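Local coordinates for V-type ATP synthase alpha chain (Nanoarchaeum equitans Kin4-M, PDB 5BN3), which probably serves as the A subunit of a V-type rotary assembly, a P-loop protein whose nucleotide-binding domain carries ADP and magnesium in the model, at residues A[273-276]-A[277-280]; A[283-286]-A[287-291]; A[323-326]-A[327-331]; A[480-483]-A[484-487]; A[512-515]-A[516-520]. One frame throughout, in Å; residues are numbered along the deposited sequence.

Interaction 1 of 5, residues A[273-276]-A[277-280]; sequences GKPL and MYRT
Y278 lies against P275, three residues back along a short 3-10 turn, and one side of its ring rests against the proline. CB stands 3.8 Å from P275 O, the carbonyl that also takes the backbone N-H of Y278. Because CG points opposite the carbonyl carbon (chi1 -70°), the phenol is carried back to the proline, meeting it at a slant. CD2 and CE2 of Y278 bear the contact, each 3.5 Å from P275 CG, while P275 CD lies a little farther, 3.8 Å from Y278 CD2. Beyond them CZ of Y278 is already drawing off; the side chain also lies near a bound 1,4-dioxane, probably from the crystallisation liquor. Proline suits the entrance to such a turn: it restricts phi, and its ring is a rigid apolar rest for an aromatic side chain.

The carbonyl of L276 takes two donors from opposite faces of its plane: the amide N of R279 at 3.2 Å and, more tightly, T280 OG1 at 2.8 Å from L276 O. T280 can do this because its hydroxyl sits beside its own backbone N, which turns OG1 back toward the turn. This second grip joins the close of the 3-10 turn to the first residue of strand 280-285.

R279 runs extended from CG to NE, and its guanidinium bonds the carbonyls of A237 in the last turn of helix 229-239 and of A240 and S242 just after it. L276 packs on K238 and W239 of that helix, and both L276 and M277 rest on F264, just past helix 254-263.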
# COMPACT_ATOMS: atom_id res chain seq x y z
N GLY A 273 -41.55 -6.94 34.01
CA GLY A 273 -41.26 -6.47 35.35
C GLY A 273 -40.26 -7.39 36.03
O GLY A 273 -39.80 -7.11 37.14
N LYS A 274 -39.94 -8.49 35.36
CA LYS A 274 -38.95 -9.44 35.86
C LYS A 274 -37.55 -8.87 35.64
O LYS A 274 -37.34 -8.06 34.74
CB LYS A 274 -39.09 -10.78 35.14
CG LYS A 274 -40.44 -11.46 35.31
CD LYS A 274 -40.29 -12.98 35.34
CE LYS A 274 -41.64 -13.68 35.36
NZ LYS A 274 -42.22 -13.86 34.00
N PRO A 275 -36.58 -9.30 36.47
CA PRO A 275 -35.22 -8.80 36.26
C PRO A 275 -34.61 -9.34 34.96
O PRO A 275 -34.87 -10.48 34.58
CB PRO A 275 -34.45 -9.33 37.48
CG PRO A 275 -35.26 -10.46 37.99
CD PRO A 275 -36.69 -10.16 37.66
N LEU A 276 -33.81 -8.51 34.29
CA LEU A 276 -33.27 -8.82 32.97
C LEU A 276 -32.47 -10.12 32.93
O LEU A 276 -32.47 -10.82 31.92
CB LEU A 276 -32.40 -7.67 32.47
CG LEU A 276 -33.09 -6.32 32.23
CD1 LEU A 276 -32.12 -5.33 31.60
CD2 LEU A 276 -34.29 -6.51 31.34
N MET A 277 -31.79 -10.43 34.03
CA MET A 277 -30.90 -11.59 34.07
C MET A 277 -31.62 -12.91 33.77
O MET A 277 -31.04 -13.81 33.18
CB MET A 277 -30.20 -11.66 35.43
CG MET A 277 -28.87 -12.39 35.39
SD MET A 277 -27.66 -11.54 34.36
CE MET A 277 -26.98 -12.92 33.44
N TYR A 278 -32.89 -13.01 34.16
CA TYR A 278 -33.63 -14.26 34.02
C TYR A 278 -33.94 -14.65 32.57
O TYR A 278 -34.31 -15.79 32.30
CB TYR A 278 -34.91 -14.23 34.85
CG TYR A 278 -34.70 -14.28 36.34
CD1 TYR A 278 -33.54 -14.81 36.88
CD2 TYR A 278 -35.68 -13.81 37.21
CE1 TYR A 278 -33.35 -14.86 38.25
CE2 TYR A 278 -35.49 -13.86 38.58
CZ TYR A 278 -34.32 -14.39 39.09
OH TYR A 278 -34.13 -14.45 40.45
N ARG A 279 -33.80 -13.70 31.64
CA ARG A 279 -33.99 -13.98 30.21
C ARG A 279 -32.66 -13.99 29.47
O ARG A 279 -32.62 -14.13 28.24
CB ARG A 279 -34.92 -12.95 29.57
CG ARG A 279 -34.26 -11.59 29.32
CD ARG A 279 -35.07 -10.72 28.37
NE ARG A 279 -34.40 -9.46 28.06
CZ ARG A 279 -34.85 -8.56 27.19
NH1 ARG A 279 -35.98 -8.79 26.53
NH2 ARG A 279 -34.18 -7.45 26.97
N THR A 280 -31.57 -13.85 30.21
CA THR A 280 -30.25 -13.65 29.61
C THR A 280 -29.31 -14.84 29.79
O THR A 280 -29.24 -15.44 30.87
CB THR A 280 -29.59 -12.38 30.18
OG1 THR A 280 -30.48 -11.27 30.02
CG2 THR A 280 -28.28 -12.08 29.46

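Interaction 2 of 5, residues A[283-286]-A[287-291]; sequences IANT and SNMPI
T286 O is held by M289 N at 3.0 Å, and a water stands 2.7 Å from the same T286 O. That water also donates toward M289 O, though it has more acceptors within reach than protons to give. Beside the backbone bond, T286 OG1 gives its proton to N288 OD1 at 3.0 Å, approaching nearly along the C=O axis of the amide. The hydroxyl is set for this by a chi1 of 63°, which places it between its own backbone N and carbonyl carbon.

T286 to M289 is a type I beta turn, and it closes strand 280-285, in the parallel core of the mixed sheet of the P-loop domain, before helix 293-309 begins. N285, the last strand residue, reaches past the turn: its ND2 bonds P290 O at 3.0 Å, with the acceptor close to the amide plane. Asparagine suits the place because its amide NH2 can donate to a backbone carbonyl just past the turn.

M289 folds back across T286. Its SD accepts a weak bond from T286 N at 3.3 Å, and its CE lies 3.4 Å from A284 O, a buried carbonyl with no hydrogen-bond partner in the model. S287, N288 and M289 pack on A260, E264 and A98 of the neighbouring NEQ263 subunit.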
# COMPACT_ATOMS: atom_id res chain seq x y z
N ILE A 283 -22.21 -15.90 27.34
CA ILE A 283 -21.12 -16.76 26.89
C ILE A 283 -19.84 -15.93 26.79
O ILE A 283 -19.74 -15.03 25.96
CB ILE A 283 -21.45 -17.41 25.54
CG1 ILE A 283 -22.68 -18.30 25.70
CG2 ILE A 283 -20.27 -18.24 25.05
CD1 ILE A 283 -23.32 -18.68 24.40
N ALA A 284 -18.87 -16.26 27.63
CA ALA A 284 -17.66 -15.45 27.75
C ALA A 284 -16.40 -16.21 27.40
O ALA A 284 -16.01 -17.15 28.09
CB ALA A 284 -17.54 -14.88 29.16
N ASN A 285 -15.75 -15.80 26.31
CA ASN A 285 -14.39 -16.23 26.04
C ASN A 285 -13.54 -14.98 25.82
O ASN A 285 -13.43 -14.48 24.70
CB ASN A 285 -14.32 -17.16 24.82
CG ASN A 285 -13.06 -18.01 24.82
OD1 ASN A 285 -12.99 -19.02 25.52
ND2 ASN A 285 -12.07 -17.61 24.03
N THR A 286 -12.96 -14.49 26.90
CA THR A 286 -12.25 -13.21 26.90
C THR A 286 -11.00 -13.23 26.02
O THR A 286 -10.56 -14.28 25.58
CB THR A 286 -11.88 -12.77 28.32
OG1 THR A 286 -10.98 -13.72 28.90
CG2 THR A 286 -13.13 -12.67 29.18
N SER A 287 -10.45 -12.04 25.79
CA SER A 287 -9.31 -11.87 24.89
C SER A 287 -8.12 -12.76 25.23
O SER A 287 -7.42 -13.23 24.33
CB SER A 287 -8.89 -10.40 24.88
OG SER A 287 -8.57 -9.96 26.19
N ASN A 288 -7.89 -12.99 26.52
CA ASN A 288 -6.75 -13.81 26.94
C ASN A 288 -7.09 -15.27 27.27
O ASN A 288 -6.24 -16.02 27.75
CB ASN A 288 -6.00 -13.16 28.11
CG ASN A 288 -6.83 -13.09 29.38
OD1 ASN A 288 -8.05 -13.02 29.34
ND2 ASN A 288 -6.15 -13.11 30.52
N MET A 289 -8.34 -15.67 27.03
CA MET A 289 -8.73 -17.08 27.13
C MET A 289 -8.32 -17.75 25.81
O MET A 289 -7.98 -17.04 24.86
CB MET A 289 -10.23 -17.19 27.44
CG MET A 289 -10.54 -17.00 28.93
SD MET A 289 -12.27 -16.66 29.35
CE MET A 289 -13.00 -18.29 29.20
N PRO A 290 -8.31 -19.10 25.75
CA PRO A 290 -7.78 -19.76 24.54
C PRO A 290 -8.41 -19.26 23.23
O PRO A 290 -9.64 -19.16 23.13
CB PRO A 290 -8.12 -21.23 24.77
CG PRO A 290 -8.15 -21.37 26.25
CD PRO A 290 -8.73 -20.08 26.76
N ILE A 291 -7.57 -18.96 22.25
CA ILE A 291 -8.01 -18.33 21.01
C ILE A 291 -9.00 -19.17 20.20
O ILE A 291 -9.97 -18.64 19.65
CB ILE A 291 -6.80 -17.87 20.13
CG1 ILE A 291 -7.26 -16.94 19.00
CG2 ILE A 291 -6.02 -19.07 19.57
CD1 ILE A 291 -6.12 -16.26 18.27
O HOH W 1 -9.75 -15.65 23.40

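Interaction 3 of 5, residues A[323-326]-A[327-331]; sequences SRWA and EALRE
L329 CD1 makes an off-centre CH-pi contact with the five-membered ring of W325, 4.2 Å from its centroid. L329 CD1 also comes 3.8 Å from W325 NE1. The indole reaches forward because its CG is opposite the backbone N (chi1 168°), so that its pyrrole part runs up beside the next turn. Another contact is polar and bridged: a water accepts from R324 NH1 at 2.9 Å, in the plane of the guanidinium, and donates to E327 OE1 at 2.6 Å. The charged groups themselves do not meet, NH1 of R324 and OE1 of E327 being 5.0 Å apart.

Both pairs ride on helix 322-335, which follows strand 314-320 of the P-loop domain and whose backbone bonds bring W325 to L329 four residues on and R324 to E327 three on. The small A326 lets Y345 and V390 approach, and A328 does so for I291.

A second shell orients the polar ends. R324 NE is bridged to E252, and Y256 and Y297 of the neighbouring NEQ263 subunit make cation-pi contacts with that arginine. E327 is tied through OE1 to R294 and through OE2 to T257 of the same neighbour. W325 NE1 makes a weak bond to E295, beside L329.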
# COMPACT_ATOMS: atom_id res chain seq x y z
N SER A 323 -14.68 -9.92 14.85
CA SER A 323 -13.30 -9.77 14.39
C SER A 323 -12.33 -10.67 15.16
O SER A 323 -11.31 -11.10 14.61
CB SER A 323 -12.86 -8.31 14.49
OG SER A 323 -13.70 -7.48 13.73
N ARG A 324 -12.64 -10.96 16.42
CA ARG A 324 -11.77 -11.80 17.25
C ARG A 324 -11.86 -13.25 16.80
O ARG A 324 -10.88 -14.00 16.88
CB ARG A 324 -12.15 -11.67 18.72
CG ARG A 324 -12.25 -10.23 19.22
CD ARG A 324 -11.00 -9.44 18.88
NE ARG A 324 -11.16 -8.02 19.20
CZ ARG A 324 -10.59 -7.03 18.54
NH1 ARG A 324 -9.80 -7.29 17.50
NH2 ARG A 324 -10.80 -5.78 18.90
N TRP A 325 -13.04 -13.65 16.35
CA TRP A 325 -13.26 -14.97 15.77
C TRP A 325 -12.48 -15.07 14.47
O TRP A 325 -11.86 -16.09 14.18
CB TRP A 325 -14.77 -15.19 15.53
CG TRP A 325 -15.14 -16.39 14.69
CD1 TRP A 325 -14.44 -17.56 14.57
CD2 TRP A 325 -16.29 -16.52 13.85
NE1 TRP A 325 -15.09 -18.41 13.71
CE2 TRP A 325 -16.23 -17.80 13.25
CE3 TRP A 325 -17.37 -15.69 13.54
CZ2 TRP A 325 -17.20 -18.25 12.36
CZ3 TRP A 325 -18.33 -16.14 12.66
CH2 TRP A 325 -18.25 -17.41 12.08
N ALA A 326 -12.51 -14.00 13.68
CA ALA A 326 -11.74 -13.95 12.44
C ALA A 326 -10.24 -14.09 12.71
O ALA A 326 -9.53 -14.74 11.95
CB ALA A 326 -12.03 -12.68 11.69
N GLU A 327 -9.76 -13.47 13.79
CA GLU A 327 -8.36 -13.59 14.17
C GLU A 327 -8.00 -15.03 14.51
O GLU A 327 -6.91 -15.51 14.20
CB GLU A 327 -8.04 -12.70 15.38
CG GLU A 327 -6.59 -12.83 15.86
CD GLU A 327 -6.36 -12.22 17.23
OE1 GLU A 327 -7.30 -11.62 17.79
OE2 GLU A 327 -5.23 -12.36 17.76
N ALA A 328 -8.93 -15.73 15.16
CA ALA A 328 -8.72 -17.13 15.51
C ALA A 328 -8.59 -17.98 14.26
O ALA A 328 -7.71 -18.83 14.17
CB ALA A 328 -9.85 -17.63 16.39
N LEU A 329 -9.47 -17.74 13.29
CA LEU A 329 -9.42 -18.44 12.01
C LEU A 329 -8.10 -18.21 11.29
O LEU A 329 -7.50 -19.13 10.73
CB LEU A 329 -10.57 -17.99 11.10
CG LEU A 329 -11.98 -18.39 11.52
CD1 LEU A 329 -13.02 -17.79 10.58
CD2 LEU A 329 -12.08 -19.90 11.53
N ARG A 330 -7.65 -16.96 11.30
CA ARG A 330 -6.39 -16.57 10.68
C ARG A 330 -5.20 -17.25 11.36
O ARG A 330 -4.27 -17.71 10.69
CB ARG A 330 -6.23 -15.05 10.75
CG ARG A 330 -4.93 -14.51 10.16
CD ARG A 330 -4.53 -13.23 10.87
NE ARG A 330 -4.86 -12.01 10.14
CZ ARG A 330 -5.07 -10.82 10.71
NH1 ARG A 330 -5.00 -10.70 12.03
NH2 ARG A 330 -5.35 -9.77 9.97
N GLU A 331 -5.24 -17.33 12.68
CA GLU A 331 -4.17 -17.97 13.44
C GLU A 331 -4.09 -19.47 13.17
O GLU A 331 -3.00 -20.00 12.95
CB GLU A 331 -4.32 -17.69 14.94
CG GLU A 331 -3.51 -18.61 15.85
CD GLU A 331 -2.02 -18.29 15.88
OE1 GLU A 331 -1.48 -17.73 14.90
OE2 GLU A 331 -1.37 -18.62 16.90
O HOH W 2 -8.41 -9.65 16.60

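Interaction 4 of 5, residues A[480-483]-A[484-487]; sequences MGRI and IREG
Four backbone bonds of the i to i+4 kind join M480-I483 to I484-G487, ending with G487 N on I483 O at 2.8 Å, a bent bond (133°) where the helix widens into a pi-type turn. Glycine at 487 lets its backbone sit close against that carbonyl without a side chain in the way.

R482 and E486 form the charged pair. E486 OE1 hangs over one face of the R482 guanidinium, 3.4 Å from NH2, and the two planes are turned 71° apart. No N-H points at the oxygen, so the attraction is purely electrostatic, while R482 NH2 finds a second carboxylate in E539. Both chains run extended, so that the charged groups meet at their ends alongside the helix.

R485 does the opposite: it bends at chi3 (-73°) and folds its guanidinium back onto its own helix, with NH2 3.3 Å from R482 CA. R485 CG lies 3.3 Å from G481 O, four residues back. The polar end is fixed by a salt bridge to E455.

Helix 472-489 is thus packed on several sides: I484 and R485 against helix 441-458, R482 and E486 against helix 537-542, and M480 against helix 503-523.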
# COMPACT_ATOMS: atom_id res chain seq x y z
N MET A 480 -32.57 22.79 12.94
CA MET A 480 -33.33 21.55 13.09
C MET A 480 -32.42 20.33 13.18
O MET A 480 -32.74 19.37 13.89
CB MET A 480 -34.30 21.38 11.92
CG MET A 480 -35.36 22.46 11.81
SD MET A 480 -36.32 22.64 13.32
CE MET A 480 -36.95 20.98 13.51
N GLY A 481 -31.31 20.36 12.46
CA GLY A 481 -30.34 19.28 12.48
C GLY A 481 -29.77 19.09 13.87
O GLY A 481 -29.61 17.97 14.34
N ARG A 482 -29.46 20.21 14.53
CA ARG A 482 -28.96 20.18 15.90
C ARG A 482 -29.99 19.58 16.87
O ARG A 482 -29.64 18.82 17.77
CB ARG A 482 -28.56 21.59 16.36
CG ARG A 482 -28.15 21.67 17.83
CD ARG A 482 -27.75 23.08 18.25
NE ARG A 482 -27.39 23.15 19.66
CZ ARG A 482 -28.20 23.58 20.62
NH1 ARG A 482 -29.43 23.99 20.32
NH2 ARG A 482 -27.79 23.61 21.88
N ILE A 483 -31.26 19.93 16.66
CA ILE A 483 -32.35 19.42 17.49
C ILE A 483 -32.52 17.91 17.33
O ILE A 483 -32.70 17.19 18.32
CB ILE A 483 -33.68 20.13 17.15
CG1 ILE A 483 -33.58 21.63 17.44
CG2 ILE A 483 -34.82 19.53 17.95
CD1 ILE A 483 -34.84 22.39 17.11
N ILE A 484 -32.46 17.44 16.09
CA ILE A 484 -32.59 16.02 15.80
C ILE A 484 -31.40 15.24 16.38
O ILE A 484 -31.58 14.18 16.98
CB ILE A 484 -32.71 15.77 14.28
CG1 ILE A 484 -34.03 16.35 13.76
CG2 ILE A 484 -32.62 14.29 13.96
CD1 ILE A 484 -34.08 16.53 12.25
N ARG A 485 -30.20 15.78 16.20
CA ARG A 485 -28.99 15.13 16.72
C ARG A 485 -28.94 15.11 18.24
O ARG A 485 -28.72 14.05 18.84
CB ARG A 485 -27.73 15.80 16.15
CG ARG A 485 -27.45 15.46 14.69
CD ARG A 485 -26.14 16.08 14.19
NE ARG A 485 -26.25 17.53 13.98
CZ ARG A 485 -25.81 18.44 14.83
NH1 ARG A 485 -25.23 18.08 15.96
NH2 ARG A 485 -25.96 19.73 14.55
N GLU A 486 -29.14 16.26 18.87
CA GLU A 486 -29.00 16.37 20.33
C GLU A 486 -30.24 15.94 21.11
O GLU A 486 -30.15 15.60 22.28
CB GLU A 486 -28.61 17.80 20.73
CG GLU A 486 -27.22 18.22 20.27
CD GLU A 486 -26.85 19.63 20.74
OE1 GLU A 486 -27.67 20.27 21.41
OE2 GLU A 486 -25.72 20.08 20.42
N GLY A 487 -31.40 15.95 20.46
CA GLY A 487 -32.65 15.65 21.14
C GLY A 487 -33.28 14.31 20.78
O GLY A 487 -34.14 13.82 21.52

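Interaction 5 of 5, residues A[512-515]-A[516-520]; sequences IIHK and YYVTV
With its CG opposite the backbone N (chi1 171°), H514 swings its imidazole forward toward the next turn, and V518 answers with CG1 set beside its own backbone N (chi1 -59°). The methyl thus comes over one face of the ring, V518 CG1 lying 3.5 Å from H514 CE1, while the two side chains cross at a slant. The price of bringing CG1 to the ring is that V518 CG2 sits between its own N and carbonyl carbon, tight at 3.2 Å from K515 O.

That same carbonyl is gripped from the following turn. T519 OG1 bonds K515 O at 3.0 Å, and the backbone T519 N adds a weak bond at 3.4 Å from the same oxygen. A threonine within a helix commonly turns its hydroxyl to the carbonyl four residues earlier, and here that spares the polar atom from needing another partner.

Y516 directs its ring away from residues 512-515, and V520 CG2 sits 3.4 Å above the plane of its ring, toward the rim. The phenol OH bonds H479 NE2 of helix 472-489.

H514 ND1 is held by E447 OE1 of helix 441-458, which helps to fix the rotation of the ring that V518 covers. The flat ring offers its face to a methyl while its nitrogen bonds a carboxylate; that carboxylate would probably raise the histidine's tendency to carry a proton.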
# COMPACT_ATOMS: atom_id res chain seq x y z
N ILE A 512 -43.24 16.21 18.24
CA ILE A 512 -42.99 17.56 18.75
C ILE A 512 -41.89 18.27 17.95
O ILE A 512 -41.96 19.49 17.75
CB ILE A 512 -42.68 17.56 20.27
CG1 ILE A 512 -42.62 18.99 20.81
CG2 ILE A 512 -41.39 16.81 20.57
CD1 ILE A 512 -43.89 19.77 20.59
N ILE A 513 -40.90 17.52 17.48
CA ILE A 513 -39.86 18.07 16.62
C ILE A 513 -40.47 18.48 15.28
O ILE A 513 -40.19 19.57 14.76
CB ILE A 513 -38.72 17.04 16.38
CG1 ILE A 513 -37.90 16.85 17.65
CG2 ILE A 513 -37.81 17.50 15.26
CD1 ILE A 513 -36.83 15.77 17.53
N HIS A 514 -41.31 17.61 14.72
CA HIS A 514 -42.00 17.90 13.47
C HIS A 514 -42.93 19.10 13.61
O HIS A 514 -43.03 19.93 12.70
CB HIS A 514 -42.80 16.68 13.01
CG HIS A 514 -43.70 16.95 11.84
ND1 HIS A 514 -43.22 17.34 10.61
CD2 HIS A 514 -45.04 16.88 11.72
CE1 HIS A 514 -44.23 17.51 9.78
NE2 HIS A 514 -45.35 17.24 10.43
N LYS A 515 -43.61 19.19 14.75
CA LYS A 515 -44.53 20.28 15.02
C LYS A 515 -43.78 21.61 15.15
O LYS A 515 -44.25 22.64 14.68
CB LYS A 515 -45.33 20.00 16.30
CG LYS A 515 -46.42 21.02 16.60
CD LYS A 515 -47.16 20.68 17.89
CE LYS A 515 -48.05 19.45 17.75
NZ LYS A 515 -49.28 19.72 16.96
N TYR A 516 -42.61 21.57 15.77
CA TYR A 516 -41.75 22.74 15.87
C TYR A 516 -41.28 23.16 14.48
O TYR A 516 -41.23 24.35 14.17
CB TYR A 516 -40.55 22.45 16.77
CG TYR A 516 -39.57 23.60 16.89
CD1 TYR A 516 -39.85 24.68 17.72
CD2 TYR A 516 -38.36 23.60 16.20
CE1 TYR A 516 -38.96 25.74 17.84
CE2 TYR A 516 -37.47 24.65 16.32
CZ TYR A 516 -37.77 25.71 17.14
OH TYR A 516 -36.89 26.76 17.27
N TYR A 517 -40.96 22.17 13.66
CA TYR A 517 -40.44 22.39 12.31
C TYR A 517 -41.42 23.12 11.41
O TYR A 517 -41.06 24.10 10.76
CB TYR A 517 -40.05 21.05 11.68
CG TYR A 517 -39.40 21.15 10.32
CD1 TYR A 517 -38.42 22.10 10.06
CD2 TYR A 517 -39.76 20.28 9.30
CE1 TYR A 517 -37.83 22.18 8.82
CE2 TYR A 517 -39.17 20.36 8.05
CZ TYR A 517 -38.20 21.31 7.82
OH TYR A 517 -37.61 21.40 6.58
N VAL A 518 -42.66 22.64 11.36
CA VAL A 518 -43.68 23.23 10.50
C VAL A 518 -44.02 24.66 10.93
O VAL A 518 -44.38 25.50 10.09
CB VAL A 518 -44.97 22.38 10.45
CG1 VAL A 518 -44.67 20.98 9.93
CG2 VAL A 518 -45.62 22.29 11.82
N THR A 519 -43.88 24.95 12.22
CA THR A 519 -44.13 26.28 12.75
C THR A 519 -43.02 27.26 12.35
O THR A 519 -43.30 28.35 11.84
CB THR A 519 -44.25 26.26 14.28
OG1 THR A 519 -45.35 25.43 14.66
CG2 THR A 519 -44.45 27.66 14.82
N VAL A 520 -41.77 26.86 12.58
CA VAL A 520 -40.61 27.68 12.25
C VAL A 520 -40.56 28.03 10.76
O VAL A 520 -40.27 29.17 10.39
CB VAL A 520 -39.30 26.99 12.68
CG1 VAL A 520 -38.09 27.77 12.20
CG2 VAL A 520 -39.26 26.85 14.19

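In the fold
Interactions 1, 2 and 3 belong to the nucleotide-binding domain. Interaction 1 leads into strand 280-285 and interaction 2 leaves it, their centres 25 Å apart. Interactions 2 and 3 touch, with centres 12 Å apart: I291 O meets A328 CB at 3.4 Å, and both contacts face the NEQ263 subunit. Between nearest atoms, the R324 side chain of interaction 3 is about 8 Å from ADP and about 7 Å from a magnesium ion. Interactions 4 and 5, in the C-terminal helical region, lie 12 Å apart between centres, joined where M480 CG meets Y517 CD1 and I483 CD1 meets Y516 CE2, both at 3.5 Å. G487 lies about 13 Å from ADP (nearest atoms).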